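Local atomic coordinates of N-acetylglucosamine-6-phosphate deacetylase (Thermotoga maritima, PDB entry 1O12), a protein that probably removes the acetyl group from N-acetylglucosamine-6-phosphate, as a metal-dependent hydrolase of the NagA family that binds one divalent metal cation per subunit. Residues E79-L82 with Y83-V87; M102-I105 with L106-A109; E195-K198 with F199-E202. All coordinates share one frame; numbering follows the deposited sequence.

Contact 1 of 3, residues E79-L82 with Y83-V87; sequences EEFL and YSQGV
The backbone here runs off the end of helix 75-83 in a Schellman motif: V87 N bonds back to L82 O at 3.0 Å, G86 N to Y83 O, and G86, the C-prime residue, takes a positive phi that turns the chain toward strand 87-93. L82 O also accepts from Q85 N, and the two donors arrive from opposite faces of its carbonyl plane. The CB atoms of L82 and V87 also meet, at 3.9 Å.

One turn earlier E79 and Y83 lie alongside each other, pointing the same way. The glutamate chain is extended, with CG anti to the backbone N (chi1 173°), and this carries OE1 to within 2.7 Å of Y83 OH, which donates to it on the anti side of the carboxylate, 25° out of plane. Y83 lays one ring face over E79 O, while E80 OE1 stands at the ring edge. At F81, S84 folds back: its N bonds to F81 O at 2.8 Å, and its OG sits 3.5 Å above the F81 ring plane, offset toward the rim. Q85 NE2 comes obliquely to F81 CZ, with amide and ring planes 19° apart; Q85 OE1 bonds to S308 N.

E79 OE2 takes hydrogen bonds from the hydroxyls of T119 and Y112, so both carboxylate oxygens have partners. That the glutamate is held by several hydroxyl groups would be expected to steady its negative charge, while the carbonyls of F81, L82 and Y83 at the helix end are each met by backbone N-H groups of the turn.

Contact 2 of 3, residues M102-I105 with L106-A109; sequences MKEI and LRKA
Helix 99-115 is the helix of a beta-alpha-beta unit of the TIM-barrel-type fold, between parallel strands 87-93 and 121-127, and two of its turns meet where M102-I105 passes into L106-A109. Four i to i+4 backbone bonds run from L106 N to M102 O, R107 N to K103 O, K108 N to E104 O and A109 N to I105 O, all between 2.9 and 3.1 Å.

On the outer side E104 meets both R107 and K108. Its CG stands anti to the backbone N (chi1 -177°), and a bend at chi2 brings OE1 to K108, 3.2 Å from NZ in a salt bridge and close to CE as well. The lysine reaches it with a chain extended beyond CG, its CG passing 3.4 Å from E104 O on the way. R107 doubles back along the helix through a bend at chi3 (58°), and its guanidinium lies over the backbone of the preceding turn: E104 CA is 3.3 Å above the plane, offset toward the rim. R107 NH2 touches E104 CB and CG at 3.3 Å, yet it remains 5.4 Å from E104 OE1, so this arginine meets the glutamate by its stem and not by its carboxylate.

The other side is largely apolar in its packing. L106 sets its CG 3.4 Å from M102 O and, with A109, packs on V124 of strand 121-127; the selenomethionine M102 reaches L126 of the same strand, and A109 also meets F75 of helix 75-83.

Charge is thus kept to the solvent side of the helix. There the E104-K108 pair would be expected to partly offset the glutamate's charge, with the arginine near enough to add a weaker attraction through space.

Contact 3 of 3, residues E195-K198 with F199-E202; sequences EFMK and FYKE
The last turns of helix 193-200 form a Met-aromatic contact in which the selenomethionine M197 lies beside Y200, both side chains pointing the same way. M197 SE is 4.7 Å from the centroid of the Y200 ring and 50° off its normal, an oblique approach whose nearest ring atom is Y200 CD2 at 3.8 Å. Bends at chi2 and chi3 curl the M197 chain, leaving CE near K201 NZ as well as CD2. On the same side of the tyrosine, nearer its CB, F196 crosses obliquely and puts CE2 against Y200 CB at 3.7 Å. Y200 CG is anti to the backbone N (chi1 174°), which carries the ring away from E195-K198, and its OH bonds to D233 OD2.

These rings belong to a helix of the amidohydrolase TIM-barrel fold, one that follows strand 183-186 and packs beside helix 223-230: F196 rests on I224 and A227 there and on L231 just beyond. F199 faces another way, its ring meeting that of F164 at about 50° and touching P166, S171 and V204. E195 O lies in the plane of the F199 ring, at its edge, 3.5 Å from CD1. Through the backbone, F196 O accepts from Y200 N at 2.9 Å and, weakly, from F199 N.

At the solvent end, E202 N bonds back to F199 O. E202 CG comes 3.4 Å from K198 O, and a water bridges the two residues, donating to K198 O at 3.0 Å and, weakly, to E202 OE2.

All three contacts are local, between neighbouring turns of a helix or at its end, and none touches another. Contacts 1 and 2 stand closest, their nearest atoms about 9 Å apart, and helix 75-83 bears on both: contact 1 is at its end, while A109 of contact 2 packs on its F75. Contact 3 lies about 35 Å from contact 1, centre to centre, across the middle of the chain. Contact 1 lies nearest the chain's centre, and E79, Y83 and Q85 find polar partners within the protein; contact 2 divides between an apolar inner side and an outer ion pair; contact 3 combines aromatic packing with a water-bridged, exposed end.

Contact 1 of 3, residues E79-L82 with Y83-V87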
ATOM      1  N   GLU A  79     -11.109  34.183  -2.590  1.00 35.93           N
ATOM      2  CA  GLU A  79      -9.753  34.648  -2.327  1.00 36.66           C
ATOM      3  C   GLU A  79      -9.558  35.249  -0.940  1.00 38.26           C
ATOM      4  O   GLU A  79      -8.667  34.855  -0.187  1.00 38.14           O
ATOM      5  CB  GLU A  79      -9.323  35.682  -3.359  1.00 34.76           C
ATOM      6  CG  GLU A  79      -7.983  36.347  -3.042  1.00 32.43           C
ATOM      7  CD  GLU A  79      -7.433  37.185  -4.201  1.00 35.24           C
ATOM      8  OE1 GLU A  79      -6.359  37.806  -4.036  1.00 33.51           O
ATOM      9  OE2 GLU A  79      -8.069  37.226  -5.283  1.00 34.26           O
ATOM     10  N   GLU A  80     -10.401  36.220  -0.632  1.00 39.18           N
ATOM     11  CA  GLU A  80     -10.372  36.932   0.611  1.00 38.99           C
ATOM     12  C   GLU A  80     -10.471  35.962   1.812  1.00 39.16           C
ATOM     13  O   GLU A  80      -9.729  36.091   2.790  1.00 38.95           O
ATOM     14  CB  GLU A  80     -11.517  37.960   0.585  1.00 42.18           C
ATOM     15  CG  GLU A  80     -11.509  38.974   1.707  1.00 46.65           C
ATOM     16  CD  GLU A  80     -10.089  39.411   2.107  1.00 50.12           C
ATOM     17  OE1 GLU A  80      -9.267  39.756   1.211  1.00 50.95           O
ATOM     18  OE2 GLU A  80      -9.804  39.413   3.332  1.00 50.40           O
ATOM     19  N   PHE A  81     -11.358  34.980   1.758  1.00 37.09           N
ATOM     20  CA  PHE A  81     -11.444  34.067   2.890  1.00 36.48           C
ATOM     21  C   PHE A  81     -10.200  33.190   3.022  1.00 36.16           C
ATOM     22  O   PHE A  81      -9.655  33.027   4.117  1.00 32.66           O
ATOM     23  CB  PHE A  81     -12.660  33.158   2.781  1.00 37.09           C
ATOM     24  CG  PHE A  81     -12.784  32.215   3.927  1.00 39.80           C
ATOM     25  CD1 PHE A  81     -13.093  32.692   5.203  1.00 40.95           C
ATOM     26  CD2 PHE A  81     -12.503  30.860   3.767  1.00 40.66           C
ATOM     27  CE1 PHE A  81     -13.113  31.830   6.322  1.00 42.00           C
ATOM     28  CE2 PHE A  81     -12.517  29.991   4.879  1.00 42.63           C
ATOM     29  CZ  PHE A  81     -12.823  30.483   6.158  1.00 42.02           C
ATOM     30  N   LEU A  82      -9.769  32.623   1.893  1.00 36.14           N
ATOM     31  CA  LEU A  82      -8.609  31.739   1.859  1.00 35.52           C
ATOM     32  C   LEU A  82      -7.345  32.284   2.521  1.00 35.22           C
ATOM     33  O   LEU A  82      -6.529  31.508   3.050  1.00 35.06           O
ATOM     34  CB  LEU A  82      -8.322  31.320   0.418  1.00 34.61           C
ATOM     35  CG  LEU A  82      -9.447  30.422  -0.096  1.00 35.40           C
ATOM     36  CD1 LEU A  82      -9.047  29.824  -1.414  1.00 35.60           C
ATOM     37  CD2 LEU A  82      -9.747  29.322   0.912  1.00 32.77           C
ATOM     38  N   TYR A  83      -7.185  33.603   2.509  1.00 34.05           N
ATOM     39  CA  TYR A  83      -6.024  34.212   3.130  1.00 33.93           C
ATOM     40  C   TYR A  83      -6.043  33.911   4.621  1.00 34.38           C
ATOM     41  O   TYR A  83      -4.992  33.767   5.247  1.00 34.45           O
ATOM     42  CB  TYR A  83      -6.000  35.723   2.874  1.00 34.78           C
ATOM     43  CG  TYR A  83      -5.567  36.074   1.458  1.00 36.82           C
ATOM     44  CD1 TYR A  83      -4.458  35.448   0.872  1.00 36.94           C
ATOM     45  CD2 TYR A  83      -6.258  37.032   0.695  1.00 36.47           C
ATOM     46  CE1 TYR A  83      -4.058  35.759  -0.426  1.00 36.57           C
ATOM     47  CE2 TYR A  83      -5.857  37.352  -0.608  1.00 33.98           C
ATOM     48  CZ  TYR A  83      -4.767  36.708  -1.154  1.00 35.29           C
ATOM     49  OH  TYR A  83      -4.382  36.975  -2.428  1.00 35.55           O
ATOM     50  N   SER A  84      -7.240  33.796   5.190  1.00 34.77           N
ATOM     51  CA  SER A  84      -7.382  33.486   6.616  1.00 34.47           C
ATOM     52  C   SER A  84      -7.056  32.025   6.897  1.00 35.66           C
ATOM     53  O   SER A  84      -7.106  31.593   8.038  1.00 37.60           O
ATOM     54  CB  SER A  84      -8.799  33.744   7.098  1.00 32.86           C
ATOM     55  OG  SER A  84      -9.694  32.795   6.554  1.00 35.48           O
ATOM     56  N   GLN A  85      -6.752  31.261   5.854  1.00 34.90           N
ATOM     57  CA  GLN A  85      -6.388  29.866   6.025  1.00 34.18           C
ATOM     58  C   GLN A  85      -4.932  29.715   5.604  1.00 32.84           C
ATOM     59  O   GLN A  85      -4.402  28.604   5.530  1.00 30.93           O
ATOM     60  CB  GLN A  85      -7.296  28.969   5.176  1.00 35.06           C
ATOM     61  CG  GLN A  85      -8.714  28.939   5.658  1.00 34.19           C
ATOM     62  CD  GLN A  85      -8.810  28.488   7.096  1.00 36.28           C
ATOM     63  OE1 GLN A  85      -8.291  27.450   7.449  1.00 37.42           O
ATOM     64  NE2 GLN A  85      -9.472  29.276   7.934  1.00 37.39           N
ATOM     65  N   GLY A  86      -4.296  30.857   5.329  1.00 30.85           N
ATOM     66  CA  GLY A  86      -2.902  30.873   4.922  1.00 29.04           C
ATOM     67  C   GLY A  86      -2.677  30.495   3.469  1.00 31.01           C
ATOM     68  O   GLY A  86      -1.529  30.377   3.042  1.00 30.22           O
ATOM     69  N   VAL A  87      -3.764  30.304   2.713  1.00 31.42           N
ATOM     70  CA  VAL A  87      -3.701  29.934   1.298  1.00 30.92           C
ATOM     71  C   VAL A  87      -3.388  31.136   0.409  1.00 31.72           C
ATOM     72  O   VAL A  87      -4.141  32.104   0.367  1.00 32.82           O
ATOM     73  CB  VAL A  87      -5.037  29.333   0.806  1.00 31.55           C
ATOM     74  CG1 VAL A  87      -4.946  29.050  -0.691  1.00 31.73           C
ATOM     75  CG2 VAL A  87      -5.370  28.024   1.588  1.00 30.04           C
TER

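Contact 2 of 3, residues M102-I105 with L106-A109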
HETATM    1  N   MSE A 102     -18.696  26.187 -18.612  1.00 49.72           N
HETATM    2  CA  MSE A 102     -17.255  26.079 -18.669  1.00 51.99           C
HETATM    3  C   MSE A 102     -16.632  27.341 -19.281  1.00 50.23           C
HETATM    4  O   MSE A 102     -15.802  27.993 -18.645  1.00 51.11           O
HETATM    5  CB  MSE A 102     -16.897  24.857 -19.515  1.00 58.33           C
HETATM    6  CG  MSE A 102     -15.962  23.843 -18.898  1.00 66.83           C
HETATM    7 SE   MSE A 102     -16.291  22.056 -19.694  1.00 81.69          SE
HETATM    8  CE  MSE A 102     -17.604  21.358 -18.399  1.00 76.56           C
ATOM      9  N   LYS A 103     -17.026  27.679 -20.513  1.00 47.93           N
ATOM     10  CA  LYS A 103     -16.496  28.853 -21.212  1.00 45.18           C
ATOM     11  C   LYS A 103     -16.704  30.109 -20.392  1.00 42.93           C
ATOM     12  O   LYS A 103     -15.822  30.962 -20.347  1.00 41.77           O
ATOM     13  CB  LYS A 103     -17.156  29.050 -22.580  1.00 46.00           C
ATOM     14  CG  LYS A 103     -16.941  27.912 -23.592  1.00 49.56           C
ATOM     15  CD  LYS A 103     -16.737  28.478 -25.014  1.00 52.46           C
ATOM     16  CE  LYS A 103     -17.865  29.446 -25.432  1.00 54.27           C
ATOM     17  NZ  LYS A 103     -17.505  30.419 -26.530  1.00 54.57           N
ATOM     18  N   GLU A 104     -17.861  30.211 -19.738  1.00 40.58           N
ATOM     19  CA  GLU A 104     -18.177  31.371 -18.914  1.00 40.21           C
ATOM     20  C   GLU A 104     -17.325  31.418 -17.642  1.00 39.26           C
ATOM     21  O   GLU A 104     -16.912  32.494 -17.200  1.00 39.83           O
ATOM     22  CB  GLU A 104     -19.662  31.381 -18.525  1.00 42.60           C
ATOM     23  CG  GLU A 104     -20.100  32.616 -17.701  1.00 48.80           C
ATOM     24  CD  GLU A 104     -20.856  32.250 -16.410  1.00 53.56           C
ATOM     25  OE1 GLU A 104     -21.137  33.150 -15.574  1.00 55.45           O
ATOM     26  OE2 GLU A 104     -21.172  31.052 -16.224  1.00 57.28           O
ATOM     27  N   ILE A 105     -17.059  30.264 -17.043  1.00 37.10           N
ATOM     28  CA  ILE A 105     -16.252  30.261 -15.834  1.00 35.59           C
ATOM     29  C   ILE A 105     -14.791  30.578 -16.185  1.00 36.54           C
ATOM     30  O   ILE A 105     -14.132  31.350 -15.481  1.00 34.65           O
ATOM     31  CB  ILE A 105     -16.388  28.927 -15.099  1.00 33.61           C
ATOM     32  CG1 ILE A 105     -17.794  28.861 -14.496  1.00 31.24           C
ATOM     33  CG2 ILE A 105     -15.330  28.819 -13.993  1.00 32.61           C
ATOM     34  CD1 ILE A 105     -18.257  27.507 -14.125  1.00 29.73           C
ATOM     35  N   LEU A 106     -14.300  30.008 -17.289  1.00 35.60           N
ATOM     36  CA  LEU A 106     -12.945  30.284 -17.718  1.00 34.51           C
ATOM     37  C   LEU A 106     -12.831  31.777 -18.090  1.00 35.52           C
ATOM     38  O   LEU A 106     -11.829  32.430 -17.795  1.00 34.36           O
ATOM     39  CB  LEU A 106     -12.580  29.399 -18.910  1.00 32.01           C
ATOM     40  CG  LEU A 106     -12.369  27.920 -18.564  1.00 32.68           C
ATOM     41  CD1 LEU A 106     -12.120  27.120 -19.843  1.00 28.79           C
ATOM     42  CD2 LEU A 106     -11.167  27.757 -17.587  1.00 31.25           C
ATOM     43  N   ARG A 107     -13.883  32.323 -18.696  1.00 35.66           N
ATOM     44  CA  ARG A 107     -13.878  33.711 -19.135  1.00 37.02           C
ATOM     45  C   ARG A 107     -13.848  34.708 -17.980  1.00 36.30           C
ATOM     46  O   ARG A 107     -13.102  35.691 -18.024  1.00 34.89           O
ATOM     47  CB  ARG A 107     -15.096  33.967 -20.033  1.00 40.15           C
ATOM     48  CG  ARG A 107     -15.162  35.330 -20.688  1.00 43.78           C
ATOM     49  CD  ARG A 107     -16.337  35.386 -21.680  1.00 47.23           C
ATOM     50  NE  ARG A 107     -17.627  35.104 -21.036  1.00 49.56           N
ATOM     51  CZ  ARG A 107     -18.435  34.077 -21.345  1.00 50.07           C
ATOM     52  NH1 ARG A 107     -18.112  33.195 -22.309  1.00 46.05           N
ATOM     53  NH2 ARG A 107     -19.579  33.929 -20.670  1.00 48.48           N
ATOM     54  N   LYS A 108     -14.646  34.460 -16.948  1.00 36.48           N
ATOM     55  CA  LYS A 108     -14.670  35.357 -15.808  1.00 37.60           C
ATOM     56  C   LYS A 108     -13.417  35.248 -14.934  1.00 38.66           C
ATOM     57  O   LYS A 108     -12.994  36.226 -14.292  1.00 39.59           O
ATOM     58  CB  LYS A 108     -15.902  35.097 -14.973  1.00 39.08           C
ATOM     59  CG  LYS A 108     -17.209  35.516 -15.633  1.00 41.16           C
ATOM     60  CD  LYS A 108     -18.337  35.383 -14.596  1.00 42.01           C
ATOM     61  CE  LYS A 108     -19.710  35.700 -15.162  1.00 42.26           C
ATOM     62  NZ  LYS A 108     -20.697  35.908 -14.053  1.00 44.63           N
ATOM     63  N   ALA A 109     -12.818  34.065 -14.896  1.00 38.56           N
ATOM     64  CA  ALA A 109     -11.608  33.898 -14.110  1.00 38.88           C
ATOM     65  C   ALA A 109     -10.487  34.655 -14.846  1.00 38.55           C
ATOM     66  O   ALA A 109      -9.654  35.329 -14.214  1.00 38.38           O
ATOM     67  CB  ALA A 109     -11.267  32.399 -13.966  1.00 39.44           C
TER

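Contact 3 of 3, residues E195-K198 with F199-E202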
ATOM      1  N   GLU A 195      -4.320   0.758 -18.249  1.00 40.06           N
ATOM      2  CA  GLU A 195      -4.944   1.897 -18.899  1.00 41.20           C
ATOM      3  C   GLU A 195      -4.410   3.187 -18.308  1.00 40.40           C
ATOM      4  O   GLU A 195      -4.209   4.174 -19.012  1.00 40.47           O
ATOM      5  CB  GLU A 195      -6.457   1.832 -18.778  1.00 42.91           C
ATOM      6  CG  GLU A 195      -7.050   0.713 -19.594  1.00 44.38           C
ATOM      7  CD  GLU A 195      -8.530   0.522 -19.327  1.00 46.66           C
ATOM      8  OE1 GLU A 195      -8.937   0.460 -18.140  1.00 45.06           O
ATOM      9  OE2 GLU A 195      -9.283   0.420 -20.324  1.00 48.23           O
ATOM     10  N   PHE A 196      -4.162   3.173 -17.010  1.00 39.72           N
ATOM     11  CA  PHE A 196      -3.590   4.336 -16.370  1.00 39.11           C
ATOM     12  C   PHE A 196      -2.165   4.484 -16.898  1.00 40.39           C
ATOM     13  O   PHE A 196      -1.734   5.590 -17.214  1.00 41.21           O
ATOM     14  CB  PHE A 196      -3.554   4.155 -14.856  1.00 37.87           C
ATOM     15  CG  PHE A 196      -2.708   5.160 -14.162  1.00 35.09           C
ATOM     16  CD1 PHE A 196      -3.218   6.400 -13.832  1.00 35.72           C
ATOM     17  CD2 PHE A 196      -1.382   4.887 -13.895  1.00 33.66           C
ATOM     18  CE1 PHE A 196      -2.407   7.362 -13.240  1.00 36.79           C
ATOM     19  CE2 PHE A 196      -0.563   5.838 -13.311  1.00 35.11           C
ATOM     20  CZ  PHE A 196      -1.068   7.073 -12.981  1.00 36.13           C
HETATM   21  N   MSE A 197      -1.443   3.366 -16.994  1.00 41.46           N
HETATM   22  CA  MSE A 197      -0.055   3.369 -17.479  1.00 43.91           C
HETATM   23  C   MSE A 197       0.133   3.981 -18.874  1.00 43.94           C
HETATM   24  O   MSE A 197       1.205   4.534 -19.190  1.00 42.56           O
HETATM   25  CB  MSE A 197       0.511   1.949 -17.485  1.00 46.00           C
HETATM   26  CG  MSE A 197       0.848   1.422 -16.115  1.00 52.26           C
HETATM   27 SE   MSE A 197       2.348   2.390 -15.243  1.00 63.85          SE
HETATM   28  CE  MSE A 197       3.838   1.592 -16.233  1.00 57.78           C
ATOM     29  N   LYS A 198      -0.892   3.856 -19.710  1.00 42.10           N
ATOM     30  CA  LYS A 198      -0.819   4.425 -21.038  1.00 43.21           C
ATOM     31  C   LYS A 198      -0.616   5.919 -20.844  1.00 42.67           C
ATOM     32  O   LYS A 198       0.116   6.565 -21.601  1.00 42.31           O
ATOM     33  CB  LYS A 198      -2.125   4.180 -21.791  1.00 46.27           C
ATOM     34  CG  LYS A 198      -1.980   3.451 -23.125  1.00 50.87           C
ATOM     35  CD  LYS A 198      -3.161   2.477 -23.350  1.00 54.03           C
ATOM     36  CE  LYS A 198      -3.123   1.264 -22.386  1.00 54.96           C
ATOM     37  NZ  LYS A 198      -4.361   0.401 -22.425  1.00 55.12           N
ATOM     38  N   PHE A 199      -1.254   6.468 -19.814  1.00 41.08           N
ATOM     39  CA  PHE A 199      -1.125   7.885 -19.543  1.00 40.20           C
ATOM     40  C   PHE A 199       0.089   8.236 -18.718  1.00 39.89           C
ATOM     41  O   PHE A 199       0.627   9.321 -18.849  1.00 40.29           O
ATOM     42  CB  PHE A 199      -2.380   8.427 -18.871  1.00 40.12           C
ATOM     43  CG  PHE A 199      -3.525   8.591 -19.806  1.00 39.60           C
ATOM     44  CD1 PHE A 199      -4.329   7.512 -20.130  1.00 40.23           C
ATOM     45  CD2 PHE A 199      -3.780   9.819 -20.393  1.00 38.58           C
ATOM     46  CE1 PHE A 199      -5.380   7.664 -21.036  1.00 41.16           C
ATOM     47  CE2 PHE A 199      -4.818   9.970 -21.291  1.00 38.86           C
ATOM     48  CZ  PHE A 199      -5.620   8.888 -21.612  1.00 38.93           C
ATOM     49  N   TYR A 200       0.518   7.320 -17.863  1.00 40.62           N
ATOM     50  CA  TYR A 200       1.685   7.555 -17.038  1.00 40.64           C
ATOM     51  C   TYR A 200       2.926   7.612 -17.908  1.00 41.77           C
ATOM     52  O   TYR A 200       3.853   8.346 -17.615  1.00 41.51           O
ATOM     53  CB  TYR A 200       1.846   6.436 -16.027  1.00 40.76           C
ATOM     54  CG  TYR A 200       3.121   6.535 -15.220  1.00 40.66           C
ATOM     55  CD1 TYR A 200       3.239   7.470 -14.182  1.00 38.76           C
ATOM     56  CD2 TYR A 200       4.210   5.673 -15.480  1.00 39.96           C
ATOM     57  CE1 TYR A 200       4.399   7.548 -13.410  1.00 39.34           C
ATOM     58  CE2 TYR A 200       5.385   5.740 -14.710  1.00 38.44           C
ATOM     59  CZ  TYR A 200       5.466   6.676 -13.678  1.00 40.66           C
ATOM     60  OH  TYR A 200       6.584   6.721 -12.880  1.00 41.31           O
ATOM     61  N   LYS A 201       2.940   6.821 -18.977  1.00 43.78           N
ATOM     62  CA  LYS A 201       4.074   6.797 -19.886  1.00 44.90           C
ATOM     63  C   LYS A 201       4.154   8.099 -20.667  1.00 44.80           C
ATOM     64  O   LYS A 201       5.211   8.439 -21.192  1.00 44.14           O
ATOM     65  CB  LYS A 201       3.933   5.659 -20.879  1.00 48.21           C
ATOM     66  CG  LYS A 201       3.865   4.269 -20.280  1.00 52.15           C
ATOM     67  CD  LYS A 201       3.402   3.263 -21.359  1.00 54.00           C
ATOM     68  CE  LYS A 201       3.380   1.857 -20.803  1.00 55.72           C
ATOM     69  NZ  LYS A 201       4.711   1.510 -20.195  1.00 56.11           N
ATOM     70  N   GLU A 202       3.036   8.821 -20.752  1.00 44.47           N
ATOM     71  CA  GLU A 202       3.006  10.084 -21.488  1.00 44.24           C
ATOM     72  C   GLU A 202       3.180  11.295 -20.584  1.00 42.61           C
ATOM     73  O   GLU A 202       3.053  12.432 -21.033  1.00 40.85           O
ATOM     74  CB  GLU A 202       1.695  10.238 -22.249  1.00 47.27           C
ATOM     75  CG  GLU A 202       1.425   9.203 -23.340  1.00 53.01           C
ATOM     76  CD  GLU A 202       2.502   9.142 -24.441  1.00 56.92           C
ATOM     77  OE1 GLU A 202       3.077  10.191 -24.826  1.00 57.88           O
ATOM     78  OE2 GLU A 202       2.753   8.021 -24.947  1.00 60.14           O
TER
HETATM   79  O   HOH W   1       1.742   5.102 -23.638  1.00 57.50           O